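Local coordinates for periplasmic binding protein/LacI transcriptional regulator (Burkholderia multivorans, PDB 4YLE) that probably binds a simple sugar in the cleft between its two lobes and hands it to an ABC transporter for uptake into the cell, at residues V142-R147 with T309-V314; Y252-D257 with V271-D276. One frame throughout, in Å; residues are numbered along the deposited sequence.

Interaction 1 (V142-R147 with T309-V314)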
loop_
_atom_site.group_PDB
_atom_site.type_symbol
_atom_site.label_atom_id
_atom_site.label_comp_id
_atom_site.label_asym_id
_atom_site.label_seq_id
_atom_site.Cartn_x
_atom_site.Cartn_y
_atom_site.Cartn_z
ATOM N N VAL A 142 -2.183 -2.167 -11.898
ATOM C CA VAL A 142 -0.855 -2.723 -11.672
ATOM C C VAL A 142 -0.574 -2.736 -10.180
ATOM O O VAL A 142 -0.491 -1.692 -9.542
ATOM C CB VAL A 142 0.204 -1.891 -12.405
ATOM C CG1 VAL A 142 1.599 -2.445 -12.166
ATOM C CG2 VAL A 142 -0.123 -1.811 -13.881
ATOM N N GLY A 143 -0.464 -3.924 -9.608
ATOM C CA GLY A 143 -0.084 -4.047 -8.226
ATOM C C GLY A 143 -0.167 -5.487 -7.776
ATOM O O GLY A 143 -0.456 -6.408 -8.573
ATOM N N PRO A 144 0.083 -5.688 -6.483
ATOM C CA PRO A 144 0.170 -7.020 -5.893
ATOM C C PRO A 144 -1.141 -7.605 -5.426
ATOM O O PRO A 144 -2.136 -6.921 -5.190
ATOM C CB PRO A 144 1.073 -6.787 -4.701
ATOM C CG PRO A 144 0.716 -5.416 -4.253
ATOM C CD PRO A 144 0.563 -4.658 -5.550
ATOM N N ASP A 145 -1.088 -8.914 -5.226
ATOM C CA ASP A 145 -2.153 -9.626 -4.556
ATOM C C ASP A 145 -1.819 -9.544 -3.067
ATOM O O ASP A 145 -0.933 -10.264 -2.573
ATOM C CB ASP A 145 -2.240 -11.073 -5.038
ATOM C CG ASP A 145 -3.331 -11.860 -4.342
ATOM O OD1 ASP A 145 -3.581 -11.597 -3.148
ATOM O OD2 ASP A 145 -3.945 -12.772 -4.974
ATOM N N ASN A 146 -2.469 -8.628 -2.363
ATOM C CA ASN A 146 -2.110 -8.373 -0.984
ATOM C C ASN A 146 -2.569 -9.482 -0.033
ATOM O O ASN A 146 -2.121 -9.528 1.095
ATOM C CB ASN A 146 -2.675 -7.025 -0.521
ATOM C CG ASN A 146 -1.837 -5.862 -1.013
ATOM O OD1 ASN A 146 -0.702 -5.690 -0.568
ATOM N ND2 ASN A 146 -2.359 -5.092 -1.954
ATOM N N ARG A 147 -3.489 -10.333 -0.471
ATOM C CA ARG A 147 -3.947 -11.424 0.401
ATOM C C ARG A 147 -2.856 -12.489 0.416
ATOM O O ARG A 147 -2.422 -12.930 1.470
ATOM C CB ARG A 147 -5.286 -11.972 -0.074
ATOM C CG ARG A 147 -5.940 -12.978 0.867
ATOM C CD ARG A 147 -7.361 -13.359 0.454
ATOM N NE ARG A 147 -7.998 -14.104 1.542
ATOM C CZ ARG A 147 -9.305 -14.233 1.730
ATOM N NH1 ARG A 147 -10.178 -13.694 0.888
ATOM N NH2 ARG A 147 -9.738 -14.930 2.775
ATOM N N THR A 309 2.030 -7.709 -9.761
ATOM C CA THR A 309 3.429 -7.545 -9.399
ATOM C C THR A 309 3.687 -8.405 -8.173
ATOM O O THR A 309 2.759 -8.641 -7.384
ATOM C CB THR A 309 3.780 -6.071 -9.127
ATOM O OG1 THR A 309 2.809 -5.492 -8.264
ATOM C CG2 THR A 309 3.766 -5.253 -10.383
ATOM N N PRO A 310 4.928 -8.894 -8.009
ATOM C CA PRO A 310 5.161 -9.901 -6.970
ATOM C C PRO A 310 5.333 -9.336 -5.568
ATOM O O PRO A 310 5.591 -8.159 -5.383
ATOM C CB PRO A 310 6.459 -10.565 -7.425
ATOM C CG PRO A 310 7.181 -9.463 -8.156
ATOM C CD PRO A 310 6.117 -8.696 -8.855
ATOM N N VAL A 311 5.182 -10.220 -4.587
ATOM C CA VAL A 311 5.455 -9.888 -3.195
ATOM C C VAL A 311 6.348 -10.980 -2.584
ATOM O O VAL A 311 6.034 -12.152 -2.675
ATOM C CB VAL A 311 4.174 -9.792 -2.391
ATOM C CG1 VAL A 311 4.507 -9.474 -0.939
ATOM C CG2 VAL A 311 3.266 -8.734 -2.952
ATOM N N ASP A 312 7.466 -10.589 -1.990
ATOM C CA ASP A 312 8.346 -11.561 -1.350
ATOM C C ASP A 312 8.499 -11.315 0.134
ATOM O O ASP A 312 8.606 -10.183 0.594
ATOM C CB ASP A 312 9.715 -11.540 -1.993
ATOM C CG ASP A 312 9.671 -12.009 -3.419
ATOM O OD1 ASP A 312 9.309 -13.178 -3.626
ATOM O OD2 ASP A 312 9.962 -11.202 -4.317
ATOM N N LEU A 313 8.543 -12.422 0.868
ATOM C CA LEU A 313 8.806 -12.393 2.290
ATOM C C LEU A 313 10.229 -11.918 2.558
ATOM O O LEU A 313 11.168 -12.326 1.858
ATOM C CB LEU A 313 8.589 -13.787 2.853
ATOM C CG LEU A 313 8.969 -14.055 4.304
ATOM C CD1 LEU A 313 8.035 -13.337 5.204
ATOM C CD2 LEU A 313 8.896 -15.533 4.569
ATOM N N VAL A 314 10.372 -11.030 3.539
ATOM C CA VAL A 314 11.670 -10.562 3.998
ATOM C C VAL A 314 11.803 -10.817 5.493
ATOM O O VAL A 314 10.955 -10.408 6.265
ATOM C CB VAL A 314 11.862 -9.094 3.720
ATOM C CG1 VAL A 314 13.225 -8.622 4.213
ATOM C CG2 VAL A 314 11.699 -8.835 2.221
HETATM O O HOH W 1 1.356 -10.483 -5.987
#
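T309 lays its side chain against the backbone of G143 and the ring of P144. Its OG1 sits in the position between its own backbone N and carbonyl carbon (chi1 48°), which carries the oxygen to 3.0 Å from G143 C and leaves it 3.6 Å from P144 CD. The P144 and T309 side chains run side by side, pointing the same way. OG1 also lies near P144 N and G143 O, but neither is a hydrogen bond: the proline nitrogen has no hydrogen and the angle to G143 O is poor. The methyl branch of T309 goes to the other neighbour: CG2 meets V142 CG1 at 4.0 Å, the two side chains crossing at about a right angle.

One direct hydrogen bond ties the backbones, from T309 N to G143 O at 3.0 Å. It is straight at the hydrogen (165°), yet the donor stands well above the carbonyl plane. One residue on, P144 CA makes a CH...O contact with T309 O at 3.4 Å. V311, whose CB points toward the other segment, presses CG2 on P144 CB, tightly, at 3.4 Å.

D145 is the N-cap of helix 146-160: its OD1 accepts from K148 N and, weakly, from R147 N. Helix 279-295 covers V142, P144 and T309, while Y256 backs V311.

Here the chain of 142-147 leaves its neighbour 308-314 and turns into helix 146-160, which packs on the four-strand lobe, consistent with an interlobe crossing of a periplasmic binding protein. D145 N, the next donor along, stands 4.4 Å from T309 O, too far for a direct bond, so the chemistry implies a join that passes to a water, accepting from D145 N and donating to T309 O, and then to apolar contact.

Interaction 2 (Y252-D257 with V271-D276)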
loop_
_atom_site.group_PDB
_atom_site.type_symbol
_atom_site.label_atom_id
_atom_site.label_comp_id
_atom_site.label_asym_id
_atom_site.label_seq_id
_atom_site.Cartn_x
_atom_site.Cartn_y
_atom_site.Cartn_z
ATOM N N TYR A 252 5.726 -10.946 19.165
ATOM C CA TYR A 252 6.233 -10.792 17.818
ATOM C C TYR A 252 5.521 -9.663 17.095
ATOM O O TYR A 252 4.326 -9.427 17.310
ATOM C CB TYR A 252 6.067 -12.085 17.028
ATOM C CG TYR A 252 7.026 -13.187 17.431
ATOM C CD1 TYR A 252 8.375 -13.071 17.160
ATOM C CD2 TYR A 252 6.573 -14.345 18.040
ATOM C CE1 TYR A 252 9.268 -14.075 17.489
ATOM C CE2 TYR A 252 7.463 -15.355 18.391
ATOM C CZ TYR A 252 8.810 -15.211 18.107
ATOM O OH TYR A 252 9.709 -16.205 18.451
ATOM N N VAL A 253 6.265 -8.986 16.228
ATOM C CA VAL A 253 5.694 -7.995 15.315
ATOM C C VAL A 253 6.067 -8.319 13.863
ATOM O O VAL A 253 7.240 -8.573 13.566
ATOM C CB VAL A 253 6.187 -6.569 15.642
ATOM C CG1 VAL A 253 5.665 -5.564 14.647
ATOM C CG2 VAL A 253 5.811 -6.175 17.043
ATOM N N VAL A 254 5.069 -8.331 12.981
ATOM C CA VAL A 254 5.324 -8.394 11.548
ATOM C C VAL A 254 4.710 -7.190 10.873
ATOM O O VAL A 254 3.739 -6.634 11.353
ATOM C CB VAL A 254 4.808 -9.686 10.912
ATOM C CG1 VAL A 254 5.577 -10.906 11.496
ATOM C CG2 VAL A 254 3.289 -9.812 11.082
ATOM N N GLY A 255 5.281 -6.820 9.724
ATOM C CA GLY A 255 4.803 -5.697 8.948
ATOM C C GLY A 255 4.723 -6.038 7.483
ATOM O O GLY A 255 4.532 -7.199 7.111
ATOM N N TYR A 256 4.847 -5.001 6.671
ATOM C CA TYR A 256 4.666 -5.100 5.225
ATOM C C TYR A 256 5.221 -3.814 4.625
ATOM O O TYR A 256 4.800 -2.740 5.041
ATOM C CB TYR A 256 3.179 -5.242 4.906
ATOM C CG TYR A 256 2.795 -5.867 3.588
ATOM C CD1 TYR A 256 2.506 -7.207 3.525
ATOM C CD2 TYR A 256 2.632 -5.096 2.446
ATOM C CE1 TYR A 256 2.094 -7.792 2.355
ATOM C CE2 TYR A 256 2.196 -5.703 1.255
ATOM C CZ TYR A 256 1.955 -7.051 1.253
ATOM O OH TYR A 256 1.527 -7.608 0.075
ATOM N N ASP A 257 6.123 -3.943 3.649
ATOM C CA ASP A 257 6.680 -2.858 2.779
ATOM C C ASP A 257 8.188 -2.977 2.615
ATOM O O ASP A 257 8.743 -2.509 1.614
ATOM C CB ASP A 257 6.404 -1.416 3.268
ATOM C CG ASP A 257 4.952 -0.969 3.039
ATOM O OD1 ASP A 257 4.233 -1.650 2.286
ATOM O OD2 ASP A 257 4.538 0.045 3.641
ATOM N N VAL A 271 11.448 -6.739 14.959
ATOM C CA VAL A 271 10.458 -7.139 13.937
ATOM C C VAL A 271 10.852 -8.495 13.340
ATOM O O VAL A 271 12.008 -8.702 12.964
ATOM C CB VAL A 271 10.368 -6.093 12.835
ATOM C CG1 VAL A 271 9.446 -6.550 11.704
ATOM C CG2 VAL A 271 9.858 -4.812 13.404
ATOM N N LEU A 272 9.892 -9.409 13.242
ATOM C CA LEU A 272 10.157 -10.759 12.780
ATOM C C LEU A 272 10.144 -10.942 11.253
ATOM O O LEU A 272 10.917 -11.731 10.703
ATOM C CB LEU A 272 9.136 -11.714 13.408
ATOM C CG LEU A 272 9.208 -13.164 12.922
ATOM C CD1 LEU A 272 10.445 -13.833 13.519
ATOM C CD2 LEU A 272 7.932 -13.933 13.277
ATOM N N ALA A 273 9.254 -10.243 10.578
ATOM C CA ALA A 273 9.149 -10.356 9.127
ATOM C C ALA A 273 8.417 -9.172 8.557
ATOM O O ALA A 273 7.638 -8.519 9.238
ATOM C CB ALA A 273 8.429 -11.632 8.748
ATOM N N THR A 274 8.685 -8.918 7.284
ATOM C CA THR A 274 7.945 -7.939 6.503
ATOM C C THR A 274 7.843 -8.509 5.089
ATOM O O THR A 274 8.092 -9.688 4.895
ATOM C CB THR A 274 8.634 -6.577 6.520
ATOM O OG1 THR A 274 7.812 -5.608 5.855
ATOM C CG2 THR A 274 10.008 -6.612 5.858
ATOM N N ALA A 275 7.455 -7.692 4.114
ATOM C CA ALA A 275 7.342 -8.184 2.736
ATOM C C ALA A 275 7.723 -7.063 1.825
ATOM O O ALA A 275 7.414 -5.897 2.103
ATOM C CB ALA A 275 5.940 -8.670 2.417
ATOM N N ASP A 276 8.384 -7.403 0.721
ATOM C CA ASP A 276 8.700 -6.396 -0.273
ATOM C C ASP A 276 7.673 -6.526 -1.383
ATOM O O ASP A 276 7.529 -7.584 -1.978
ATOM C CB ASP A 276 10.119 -6.560 -0.799
ATOM C CG ASP A 276 10.675 -5.276 -1.398
ATOM O OD1 ASP A 276 9.880 -4.481 -1.935
ATOM O OD2 ASP A 276 11.897 -5.053 -1.336
HETATM O O HOH W 2 7.455 -2.751 -0.635
#
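L272 and V253 make the first of three backbone hydrogen bonds, L272 N giving its hydrogen to V253 O at 2.8 Å. G255 N then donates to A273 O at 2.9 Å, and D257 N to A275 O at 2.8 Å, more bent at the hydrogen (140°). G255 O, A273 N and A275 N are buried with no hydrogen-bond partner in the model, though G255 O receives a CH...O contact from T274 CA.

Apolar contacts run beside these bonds. L272 reaches the Y252 ring obliquely, CD2 lying 4.0 Å from CD1, and V254 CG1 rests on A273 CB. With Y256 CG anti to the backbone N (chi1 -157°), the ring offers a face to the A275 methyl, a CH-pi contact 4.2 Å from CB to the centroid.

Among the polar groups, a water donates to D257 O (2.6 Å) and, at longer range, to D276 OD1 (3.3 Å), which also accepts from Y278 N. T274 OG1 is bonded to D232 and N258 N, and D257 to Q277 and, through OD2, to the unknown ligand.

The pairing joins the two sheets, consistent with another interlobe crossing: helix 146-160 packs on Y252, V254 and Y256, helix 232-244 flanks V253 and V271, and strand 308-314 lies against A273, T274 and A275.

In the fold
Both contacts are buried, and they meet at strand 308-314: D312 O and V314 O probably accept from D276 N and T274 N, which makes it the antiparallel neighbour of strand 274-276 in the mixed seven-strand sheet. V311 serves both, with CG1 3.7 Å from Y256 OH. Interaction 1 joins strands 141-144 and 308-314 within that sheet, while interaction 2 brings 274-276 to the end of strand 252-254, an outermost strand of the four-strand sheet. The first buries less and relies on one direct bond, a water and proline contacts; the second has three direct bonds and aromatic packing, and its D257 OD2 hydrogen-bonds to the unidentified bound molecule.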